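Local coordinates for plasma serine protease inhibitor (Homo sapiens, PDB 3DY0), which inhibits serine proteases of blood plasma and other body fluids in a heparin-dependent way, trapping them in a stable covalent complex after cleavage of its reactive centre loop, at residues 315-318 with 323-326. Sequence-based numbering, arbitrary orientation.
Sequences AVVE and GTRA
Glu318 and Arg325 form the hydrogen-bonded pair that ties segments 315-318 and 323-326 together; the two run antiparallel, axes 4.7 Å apart at closest. Glu318 N donates to Arg325 O at 2.8 Å, and Arg325 N returns a bond to Glu318 O at 3.0 Å. One step along, Val317 and Ala326 make a non-hydrogen-bonded pair, where Ala326 CA sets its hydrogen against Val316 O (3.2 Å). Val317 and Ala326 occupy one sheet face with Thr324. There Val317 CG1 sits between N and C (chi1 65°), which swings CG2 opposite N, beside Thr324 CG2 (3.8 Å) and Ala326 CB (4.1 Å). Phe30 also packs on Val317, and Thr324 OG1 is hydrogen-bonded to Tyr223 OH.

On the other face the two charged side chains cross at about a right angle. Turns at chi2 (77°) and chi3 (56°) fold the Arg325 guanidinium back, one face over Glu318 O, to present NE and NH1 side-on to Glu318 OE2. NH1 meets the anti lone pair of OE2 at 3.2 Å; NE, at 3.3 Å, arrives on the anti side, 26° out of the carboxylate plane. NH1 also pairs with Asp320 in the hairpin turn, and Glu318 OE1 with Lys147.

Strand 323-335 is the N-terminal part of the cleaved reactive centre loop, inserted between strands 307-319 and 159-172; this contact is the start of that insertion. Here alternating charges, Lys147-Glu318-Arg325-Asp320, link both strands, the turn and a neighbouring loop, and probably offset one another's charge.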
loop_
_atom_site.group_PDB
_atom_site.type_symbol
_atom_site.label_atom_id
_atom_site.label_comp_id
_atom_site.label_asym_id
_atom_site.label_seq_id
_atom_site.Cartn_x
_atom_site.Cartn_y
_atom_site.Cartn_z
ATOM N N ALA A 315 -4.142 2.956 -5.392
ATOM C CA ALA A 315 -4.495 3.135 -3.991
ATOM C C ALA A 315 -5.159 4.494 -3.808
ATOM O O ALA A 315 -4.763 5.474 -4.436
ATOM C CB ALA A 315 -3.244 3.043 -3.130
ATOM N N VAL A 316 -6.171 4.547 -2.947
ATOM C CA VAL A 316 -6.884 5.794 -2.695
ATOM C C VAL A 316 -7.156 5.951 -1.208
ATOM O O VAL A 316 -7.241 4.964 -0.473
ATOM C CB VAL A 316 -8.251 5.846 -3.445
ATOM C CG1 VAL A 316 -8.049 5.638 -4.937
ATOM C CG2 VAL A 316 -9.201 4.800 -2.880
ATOM N N VAL A 317 -7.272 7.198 -0.765
ATOM C CA VAL A 317 -7.574 7.474 0.632
ATOM C C VAL A 317 -8.439 8.718 0.749
ATOM O O VAL A 317 -8.286 9.666 -0.022
ATOM C CB VAL A 317 -6.287 7.673 1.482
ATOM C CG1 VAL A 317 -5.529 8.907 1.030
ATOM C CG2 VAL A 317 -6.664 7.777 2.965
ATOM N N GLU A 318 -9.364 8.686 1.703
ATOM C CA GLU A 318 -10.253 9.805 1.983
ATOM C C GLU A 318 -10.157 10.043 3.481
ATOM O O GLU A 318 -10.379 9.127 4.271
ATOM C CB GLU A 318 -11.704 9.458 1.636
ATOM C CG GLU A 318 -11.928 9.037 0.199
ATOM C CD GLU A 318 -13.313 8.465 -0.029
ATOM O OE1 GLU A 318 -13.610 8.067 -1.175
ATOM O OE2 GLU A 318 -14.107 8.409 0.936
ATOM N N GLY A 323 -13.673 10.097 9.845
ATOM C CA GLY A 323 -12.678 9.044 9.877
ATOM C C GLY A 323 -11.869 8.938 8.606
ATOM O O GLY A 323 -11.509 9.947 8.004
ATOM N N THR A 324 -11.598 7.703 8.198
ATOM C CA THR A 324 -10.800 7.436 7.008
ATOM C C THR A 324 -11.260 6.203 6.244
ATOM O O THR A 324 -11.671 5.211 6.837
ATOM C CB THR A 324 -9.309 7.211 7.396
ATOM O OG1 THR A 324 -8.774 8.408 7.970
ATOM C CG2 THR A 324 -8.473 6.806 6.175
ATOM N N ARG A 325 -11.219 6.293 4.921
ATOM C CA ARG A 325 -11.515 5.152 4.064
ATOM C C ARG A 325 -10.279 5.073 3.187
ATOM O O ARG A 325 -9.803 6.094 2.687
ATOM C CB ARG A 325 -12.748 5.373 3.180
ATOM C CG ARG A 325 -14.075 5.088 3.860
ATOM C CD ARG A 325 -14.450 6.221 4.783
ATOM N NE ARG A 325 -14.485 7.478 4.045
ATOM C CZ ARG A 325 -14.531 8.677 4.610
ATOM N NH1 ARG A 325 -14.557 9.762 3.848
ATOM N NH2 ARG A 325 -14.545 8.790 5.932
ATOM N N ALA A 326 -9.738 3.871 3.033
ATOM C CA ALA A 326 -8.558 3.673 2.201
ATOM C C ALA A 326 -8.675 2.320 1.531
ATOM O O ALA A 326 -9.194 1.365 2.111
ATOM C CB ALA A 326 -7.284 3.734 3.043
#